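Local structure of intracellular protease/amidase (Salmonella enterica subsp. enterica serovar Typhimurium, 4K2H) at residues K5-E19 and F67-N81. The protein is of uncertain function but belongs to the DJ-1/PfpI family, whose members are generally assigned peptidase activity, and binds zinc between the two subunits of its assembly. The protein carries 1 engineered substitution. Sequence-based numbering, arbitrary orientation.
Sequences KKVAVLLAPGFEEAE and FDAVVLPGGPQGSAN. With ZN (zinc ion), chain O.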
ATOM      1  N   LYS A   5      12.451   5.510 -17.484  1.00 52.24           N
ATOM      2  CA  LYS A   5      13.023   4.427 -16.704  1.00 46.68           C
ATOM      3  C   LYS A   5      12.034   3.281 -16.505  1.00 43.37           C
ATOM      4  O   LYS A   5      10.825   3.511 -16.515  1.00 41.55           O
ATOM      5  CB  LYS A   5      13.435   4.983 -15.348  1.00 45.89           C
ATOM      6  CG  LYS A   5      14.502   6.063 -15.422  1.00 45.85           C
ATOM      7  CD  LYS A   5      15.871   5.434 -15.569  1.00 45.63           C
ATOM      8  CE  LYS A   5      16.889   6.435 -16.087  1.00 47.06           C
ATOM      9  NZ  LYS A   5      18.208   5.768 -16.191  1.00 48.30           N
ATOM     10  N   LYS A   6      12.559   2.073 -16.274  1.00 41.37           N
ATOM     11  CA  LYS A   6      11.753   0.848 -16.046  1.00 41.06           C
ATOM     12  C   LYS A   6      12.113   0.127 -14.746  1.00 36.92           C
ATOM     13  O   LYS A   6      13.293  -0.148 -14.497  1.00 36.69           O
ATOM     14  CB  LYS A   6      12.030  -0.163 -17.147  1.00 45.40           C
ATOM     15  CG  LYS A   6      11.215  -0.055 -18.411  1.00 50.56           C
ATOM     16  CD  LYS A   6      11.401  -1.340 -19.235  1.00 55.02           C
ATOM     17  CE  LYS A   6      12.875  -1.796 -19.278  1.00 56.73           C
ATOM     18  NZ  LYS A   6      13.116  -2.960 -20.175  1.00 58.13           N
ATOM     19  N   VAL A   7      11.100  -0.231 -13.963  1.00 33.33           N
ATOM     20  CA  VAL A   7      11.286  -0.914 -12.706  1.00 31.13           C
ATOM     21  C   VAL A   7      10.500  -2.226 -12.715  1.00 30.34           C
ATOM     22  O   VAL A   7       9.361  -2.251 -13.146  1.00 30.17           O
ATOM     23  CB  VAL A   7      10.802  -0.034 -11.542  1.00 31.20           C
ATOM     24  CG1 VAL A   7      10.910  -0.765 -10.201  1.00 29.83           C
ATOM     25  CG2 VAL A   7      11.589   1.280 -11.512  1.00 31.47           C
ATOM     26  N   ALA A   8      11.149  -3.307 -12.274  1.00 28.76           N
ATOM     27  CA  ALA A   8      10.514  -4.610 -12.035  1.00 29.11           C
ATOM     28  C   ALA A   8      10.246  -4.797 -10.533  1.00 28.11           C
ATOM     29  O   ALA A   8      11.148  -4.597  -9.706  1.00 27.88           O
ATOM     30  CB  ALA A   8      11.403  -5.750 -12.543  1.00 28.59           C
ATOM     31  N   VAL A   9       9.024  -5.168 -10.180  1.00 26.55           N
ATOM     32  CA  VAL A   9       8.698  -5.461  -8.782  1.00 26.07           C
ATOM     33  C   VAL A   9       8.422  -6.952  -8.758  1.00 26.39           C
ATOM     34  O   VAL A   9       7.538  -7.443  -9.467  1.00 25.65           O
ATOM     35  CB  VAL A   9       7.472  -4.669  -8.298  1.00 26.62           C
ATOM     36  CG1 VAL A   9       7.104  -5.007  -6.847  1.00 26.23           C
ATOM     37  CG2 VAL A   9       7.715  -3.178  -8.436  1.00 26.98           C
ATOM     38  N   LEU A  10       9.208  -7.688  -7.988  1.00 26.45           N
ATOM     39  CA  LEU A  10       9.053  -9.137  -7.971  1.00 26.35           C
ATOM     40  C   LEU A  10       8.012  -9.520  -6.935  1.00 25.32           C
ATOM     41  O   LEU A  10       8.065  -9.092  -5.780  1.00 25.20           O
ATOM     42  CB  LEU A  10      10.381  -9.847  -7.664  1.00 26.39           C
ATOM     43  CG  LEU A  10      11.558  -9.503  -8.581  1.00 26.76           C
ATOM     44  CD1 LEU A  10      12.716 -10.437  -8.312  1.00 26.99           C
ATOM     45  CD2 LEU A  10      11.190  -9.555 -10.048  1.00 27.23           C
ATOM     46  N   LEU A  11       7.079 -10.358  -7.362  1.00 25.20           N
ATOM     47  CA  LEU A  11       5.976 -10.767  -6.513  1.00 23.94           C
ATOM     48  C   LEU A  11       5.967 -12.279  -6.305  1.00 24.09           C
ATOM     49  O   LEU A  11       5.471 -13.001  -7.145  1.00 24.26           O
ATOM     50  CB  LEU A  11       4.647 -10.311  -7.114  1.00 23.38           C
ATOM     51  CG  LEU A  11       4.414  -8.817  -7.304  1.00 23.38           C
ATOM     52  CD1 LEU A  11       2.971  -8.565  -7.734  1.00 23.08           C
ATOM     53  CD2 LEU A  11       4.749  -7.990  -6.061  1.00 23.06           C
ATOM     54  N   ALA A  12       6.470 -12.751  -5.172  1.00 23.82           N
ATOM     55  CA  ALA A  12       6.410 -14.176  -4.852  1.00 24.44           C
ATOM     56  C   ALA A  12       5.196 -14.448  -3.937  1.00 24.55           C
ATOM     57  O   ALA A  12       4.657 -13.517  -3.348  1.00 25.80           O
ATOM     58  CB  ALA A  12       7.698 -14.621  -4.187  1.00 24.51           C
ATOM     59  N   PRO A  13       4.769 -15.720  -3.803  1.00 24.53           N
ATOM     60  CA  PRO A  13       3.621 -15.952  -2.903  1.00 24.92           C
ATOM     61  C   PRO A  13       3.959 -15.496  -1.509  1.00 25.20           C
ATOM     62  O   PRO A  13       5.058 -15.784  -1.023  1.00 25.24           O
ATOM     63  CB  PRO A  13       3.381 -17.492  -3.011  1.00 25.18           C
ATOM     64  CG  PRO A  13       3.853 -17.815  -4.394  1.00 24.67           C
ATOM     65  CD  PRO A  13       5.075 -16.926  -4.591  1.00 24.62           C
ATOM     66  N   GLY A  14       3.051 -14.749  -0.881  1.00 25.12           N
ATOM     67  CA  GLY A  14       3.344 -14.173   0.425  1.00 25.63           C
ATOM     68  C   GLY A  14       4.074 -12.832   0.465  1.00 24.73           C
ATOM     69  O   GLY A  14       4.440 -12.371   1.503  1.00 25.39           O
ATOM     70  N   PHE A  15       4.246 -12.194  -0.669  1.00 25.38           N
ATOM     71  CA  PHE A  15       4.880 -10.874  -0.741  1.00 24.16           C
ATOM     72  C   PHE A  15       4.105  -9.905   0.119  1.00 24.96           C
ATOM     73  O   PHE A  15       2.897  -9.998   0.188  1.00 24.09           O
ATOM     74  CB  PHE A  15       4.930 -10.373  -2.195  1.00 23.55           C
ATOM     75  CG  PHE A  15       3.582  -9.979  -2.800  1.00 23.32           C
ATOM     76  CD1 PHE A  15       3.184  -8.653  -2.841  1.00 23.08           C
ATOM     77  CD2 PHE A  15       2.730 -10.929  -3.351  1.00 23.99           C
ATOM     78  CE1 PHE A  15       1.993  -8.260  -3.412  1.00 22.50           C
ATOM     79  CE2 PHE A  15       1.514 -10.561  -3.909  1.00 23.50           C
ATOM     80  CZ  PHE A  15       1.161  -9.215  -3.973  1.00 23.69           C
ATOM     81  N   GLU A  16       4.816  -8.966   0.766  1.00 25.20           N
ATOM     82  CA  GLU A  16       4.201  -7.985   1.600  1.00 24.78           C
ATOM     83  C   GLU A  16       3.581  -6.958   0.676  1.00 24.51           C
ATOM     84  O   GLU A  16       4.292  -6.205   0.017  1.00 23.80           O
ATOM     85  CB  GLU A  16       5.226  -7.333   2.542  1.00 26.52           C
ATOM     86  CG  GLU A  16       4.712  -7.092   3.945  1.00 27.41           C
ATOM     87  CD  GLU A  16       3.274  -6.596   3.953  1.00 28.07           C
ATOM     88  OE1 GLU A  16       2.419  -7.263   4.596  1.00 28.87           O
ATOM     89  OE2 GLU A  16       2.993  -5.566   3.280  1.00 28.24           O
ATOM     90  N   GLU A  17       2.243  -6.932   0.626  1.00 24.27           N
ATOM     91  CA  GLU A  17       1.543  -6.114  -0.343  1.00 24.17           C
ATOM     92  C   GLU A  17       1.669  -4.632  -0.100  1.00 25.54           C
ATOM     93  O   GLU A  17       1.718  -3.855  -1.040  1.00 24.95           O
ATOM     94  CB  GLU A  17       0.085  -6.518  -0.474  1.00 24.27           C
ATOM     95  CG  GLU A  17      -0.848  -6.233   0.706  1.00 23.91           C
ATOM     96  CD  GLU A  17      -0.478  -6.930   1.989  1.00 23.67           C
ATOM     97  OE1 GLU A  17      -0.256  -8.149   1.943  1.00 21.76           O
ATOM     98  OE2 GLU A  17      -0.393  -6.225   3.042  1.00 23.27           O
ATOM     99  N   ALA A  18       1.702  -4.231   1.159  1.00 27.26           N
ATOM    100  CA  ALA A  18       1.762  -2.812   1.464  1.00 28.72           C
ATOM    101  C   ALA A  18       3.108  -2.228   0.983  1.00 29.46           C
ATOM    102  O   ALA A  18       3.145  -1.160   0.360  1.00 28.55           O
ATOM    103  CB  ALA A  18       1.529  -2.589   2.948  1.00 29.40           C
ATOM    104  N   GLU A  19       4.182  -2.988   1.180  1.00 29.62           N
ATOM    105  CA  GLU A  19       5.524  -2.552   0.780  1.00 30.26           C
ATOM    106  C   GLU A  19       5.611  -2.384  -0.723  1.00 29.46           C
ATOM    107  O   GLU A  19       6.054  -1.345  -1.207  1.00 30.27           O
ATOM    108  CB  GLU A  19       6.581  -3.568   1.218  1.00 30.66           C
ATOM    109  CG  GLU A  19       6.750  -3.688   2.709  1.00 32.06           C
ATOM    110  CD  GLU A  19       7.614  -4.879   3.100  1.00 32.98           C
ATOM    111  OE1 GLU A  19       8.231  -5.528   2.229  1.00 31.16           O
ATOM    112  OE2 GLU A  19       7.634  -5.201   4.288  1.00 35.96           O
ATOM    113  N   PHE A  67      15.992  -4.182 -16.569  1.00 33.84           N
ATOM    114  CA  PHE A  67      15.321  -3.092 -15.905  1.00 32.28           C
ATOM    115  C   PHE A  67      16.355  -2.176 -15.259  1.00 32.67           C
ATOM    116  O   PHE A  67      17.469  -2.602 -14.957  1.00 33.39           O
ATOM    117  CB  PHE A  67      14.338  -3.659 -14.828  1.00 30.16           C
ATOM    118  CG  PHE A  67      13.183  -4.406 -15.415  1.00 28.49           C
ATOM    119  CD1 PHE A  67      11.988  -3.759 -15.684  1.00 28.26           C
ATOM    120  CD2 PHE A  67      13.304  -5.734 -15.756  1.00 28.25           C
ATOM    121  CE1 PHE A  67      10.931  -4.424 -16.298  1.00 27.72           C
ATOM    122  CE2 PHE A  67      12.234  -6.422 -16.318  1.00 28.37           C
ATOM    123  CZ  PHE A  67      11.057  -5.761 -16.605  1.00 28.38           C
ATOM    124  N   ASP A  68      15.962  -0.934 -15.015  1.00 33.39           N
ATOM    125  CA  ASP A  68      16.822   0.032 -14.344  1.00 33.69           C
ATOM    126  C   ASP A  68      16.819  -0.197 -12.850  1.00 33.66           C
ATOM    127  O   ASP A  68      17.785   0.178 -12.157  1.00 33.67           O
ATOM    128  CB  ASP A  68      16.375   1.452 -14.664  1.00 34.43           C
ATOM    129  CG  ASP A  68      16.464   1.762 -16.151  1.00 36.36           C
ATOM    130  OD1 ASP A  68      17.590   1.823 -16.699  1.00 37.03           O
ATOM    131  OD2 ASP A  68      15.408   1.914 -16.782  1.00 37.24           O
ATOM    132  N   ALA A  69      15.729  -0.781 -12.345  1.00 31.99           N
ATOM    133  CA  ALA A  69      15.668  -1.168 -10.940  1.00 31.10           C
ATOM    134  C   ALA A  69      14.858  -2.415 -10.739  1.00 30.45           C
ATOM    135  O   ALA A  69      13.909  -2.684 -11.484  1.00 32.11           O
ATOM    136  CB  ALA A  69      15.081  -0.059 -10.097  1.00 30.95           C
ATOM    137  N   VAL A  70      15.213  -3.153  -9.695  1.00 30.06           N
ATOM    138  CA  VAL A  70      14.465  -4.349  -9.265  1.00 28.79           C
ATOM    139  C   VAL A  70      14.100  -4.199  -7.800  1.00 27.58           C
ATOM    140  O   VAL A  70      14.969  -4.149  -6.924  1.00 27.40           O
ATOM    141  CB  VAL A  70      15.328  -5.610  -9.414  1.00 28.81           C
ATOM    142  CG1 VAL A  70      14.591  -6.848  -8.948  1.00 29.22           C
ATOM    143  CG2 VAL A  70      15.790  -5.742 -10.848  1.00 29.49           C
ATOM    144  N   VAL A  71      12.813  -4.102  -7.535  1.00 27.00           N
ATOM    145  CA  VAL A  71      12.310  -4.050  -6.162  1.00 26.29           C
ATOM    146  C   VAL A  71      12.051  -5.440  -5.614  1.00 25.42           C
ATOM    147  O   VAL A  71      11.345  -6.243  -6.229  1.00 25.23           O
ATOM    148  CB  VAL A  71      10.994  -3.269  -6.098  1.00 25.78           C
ATOM    149  CG1 VAL A  71      10.460  -3.243  -4.678  1.00 26.00           C
ATOM    150  CG2 VAL A  71      11.198  -1.869  -6.610  1.00 25.75           C
ATOM    151  N   LEU A  72      12.589  -5.708  -4.435  1.00 26.20           N
ATOM    152  CA  LEU A  72      12.378  -6.987  -3.752  1.00 26.53           C
ATOM    153  C   LEU A  72      11.593  -6.752  -2.483  1.00 26.03           C
ATOM    154  O   LEU A  72      12.155  -6.360  -1.477  1.00 27.15           O
ATOM    155  CB  LEU A  72      13.707  -7.667  -3.451  1.00 27.50           C
ATOM    156  CG  LEU A  72      14.608  -7.898  -4.664  1.00 27.87           C
ATOM    157  CD1 LEU A  72      15.984  -8.297  -4.162  1.00 29.70           C
ATOM    158  CD2 LEU A  72      14.049  -8.986  -5.563  1.00 28.03           C
ATOM    159  N   PRO A  73      10.266  -6.923  -2.535  1.00 25.89           N
ATOM    160  CA  PRO A  73       9.447  -6.760  -1.322  1.00 25.58           C
ATOM    161  C   PRO A  73       9.775  -7.799  -0.264  1.00 25.32           C
ATOM    162  O   PRO A  73      10.438  -8.772  -0.540  1.00 25.74           O
ATOM    163  CB  PRO A  73       8.000  -6.930  -1.807  1.00 25.86           C
ATOM    164  CG  PRO A  73       8.051  -7.227  -3.258  1.00 26.13           C
ATOM    165  CD  PRO A  73       9.472  -7.140  -3.757  1.00 25.97           C
ATOM    166  N   GLY A  74       9.323  -7.566   0.953  1.00 25.79           N
ATOM    167  CA  GLY A  74       9.476  -8.505   2.040  1.00 26.47           C
ATOM    168  C   GLY A  74       8.255  -9.376   2.172  1.00 27.32           C
ATOM    169  O   GLY A  74       7.648  -9.798   1.142  1.00 27.82           O
ATOM    170  N   GLY A  75       7.877  -9.619   3.430  1.00 28.20           N
ATOM    171  CA  GLY A  75       6.937 -10.674   3.806  1.00 28.80           C
ATOM    172  C   GLY A  75       7.666 -11.967   4.155  1.00 29.69           C
ATOM    173  O   GLY A  75       8.585 -12.371   3.437  1.00 30.51           O
ATOM    174  N   PRO A  76       7.276 -12.625   5.261  1.00 30.71           N
ATOM    175  CA  PRO A  76       8.080 -13.768   5.727  1.00 31.57           C
ATOM    176  C   PRO A  76       8.158 -14.893   4.710  1.00 31.74           C
ATOM    177  O   PRO A  76       9.272 -15.328   4.380  1.00 33.68           O
ATOM    178  CB  PRO A  76       7.378 -14.222   7.028  1.00 32.39           C
ATOM    179  CG  PRO A  76       6.097 -13.425   7.139  1.00 31.83           C
ATOM    180  CD  PRO A  76       6.207 -12.249   6.215  1.00 31.01           C
ATOM    181  N   GLN A  77       7.018 -15.309   4.154  1.00 30.39           N
ATOM    182  CA  GLN A  77       7.045 -16.280   3.062  1.00 31.31           C
ATOM    183  C   GLN A  77       7.463 -15.650   1.746  1.00 29.50           C
ATOM    184  O   GLN A  77       7.993 -16.331   0.900  1.00 31.38           O
ATOM    185  CB  GLN A  77       5.707 -16.977   2.857  1.00 33.23           C
ATOM    186  CG  GLN A  77       5.404 -18.007   3.930  1.00 36.45           C
ATOM    187  CD  GLN A  77       5.051 -17.341   5.217  1.00 39.52           C
ATOM    188  OE1 GLN A  77       4.092 -16.573   5.279  1.00 43.41           O
ATOM    189  NE2 GLN A  77       5.845 -17.582   6.251  1.00 43.97           N
ATOM    190  N   GLY A  78       7.165 -14.387   1.530  1.00 27.42           N
ATOM    191  CA  GLY A  78       7.516 -13.774   0.279  1.00 27.55           C
ATOM    192  C   GLY A  78       9.021 -13.839   0.092  1.00 27.88           C
ATOM    193  O   GLY A  78       9.511 -14.252  -0.935  1.00 27.25           O
ATOM    194  N   SER A  79       9.757 -13.432   1.109  1.00 28.78           N
ATOM    195  CA  SER A  79      11.189 -13.354   0.955  1.00 30.76           C
ATOM    196  C   SER A  79      11.805 -14.775   0.954  1.00 30.32           C
ATOM    197  O   SER A  79      12.691 -15.048   0.158  1.00 30.18           O
ATOM    198  CB  SER A  79      11.781 -12.375   1.968  1.00 31.75           C
ATOM    199  OG  SER A  79      11.509 -12.822   3.261  1.00 35.27           O
ATOM    200  N   ALA A  80      11.253 -15.706   1.723  1.00 30.62           N
ATOM    201  CA  ALA A  80      11.676 -17.107   1.630  1.00 31.28           C
ATOM    202  C   ALA A  80      11.412 -17.686   0.245  1.00 30.55           C
ATOM    203  O   ALA A  80      12.238 -18.429  -0.280  1.00 31.43           O
ATOM    204  CB  ALA A  80      10.991 -17.975   2.705  1.00 32.13           C
ATOM    205  N   ASN A  81      10.277 -17.348  -0.362  1.00 29.88           N
ATOM    206  CA  ASN A  81       9.971 -17.877  -1.682  1.00 29.64           C
ATOM    207  C   ASN A  81      10.837 -17.198  -2.760  1.00 29.52           C
ATOM    208  O   ASN A  81      11.260 -17.853  -3.711  1.00 29.78           O
ATOM    209  CB  ASN A  81       8.480 -17.760  -2.009  1.00 29.83           C
ATOM    210  CG  ASN A  81       7.614 -18.699  -1.174  1.00 31.49           C
ATOM    211  OD1 ASN A  81       8.024 -19.798  -0.821  1.00 32.27           O
ATOM    212  ND2 ASN A  81       6.396 -18.262  -0.868  1.00 31.02           N
TER
HETATM  213 ZN    ZN O 201       0.571  -6.610   4.489  1.00 30.82          ZN
HETATM  214  O   HOH W   1       4.647 -13.791   3.757  1.00 29.91           O
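Ala-8 and Lys-6 take opposite faces of the Phe-67 ring. The Ala-8 methyl sits over the middle of one face, CB 3.6 Å from the ring centroid in a CH-pi contact; from the far side Lys-6 bends its chain at chi3 (-43°) to bring NZ over the other face, 4.8 Å from that centroid, as a cation-pi pair. Beside them Asp-68 takes the Lys-6 amide on the anti lone pair of OD2 (N to OD2, 2.9 Å), while Lys-6 O receives Asp-68 N. From here strands 6-11 and 69-72 run parallel, neighbours at the heart of an alpha/beta sandwich, joined by backbone bonds. Val-7 CG1 meets Val-71 CG2 at 3.8 Å beneath helix 159-171; on the opposite face Leu-10 lies against Val-70 and, side by side, Leu-72, with Phe-91 of helix 86-97 nearby.

Beyond the strands, side chains and loop backbone take over the bonding. Asn-81 ND2 reaches Pro-13 O at 2.8 Å, keeping it in the amide plane but approaching from 35° above the carbonyl plane. Glu-16 N bonds Gly-74 O, and Gly-14, Gly-75 and Gly-78 let the loops and the start of helix 76-83 close up where a CB would clash. The extended side chain of Glu-19 presents OE1 nearly end-on to Gly-74 N, 2.6 Å away, and also touches Ala-106, the engineered residue, at the position where DJ-1 relatives carry their reactive cysteine.

The neighbouring carboxylates turn to metal: Glu-16 OE1 (2.0 Å from zinc) and Glu-17 OE2 bind it with His-49 and Asp-25 of the second subunit. Glu-16, the N-cap of helix 17-29, meanwhile accepts Ala-18 N on OE2. One carboxylate thus joins helix start and dimer interface, and zinc probably offsets the negative charge gathered there.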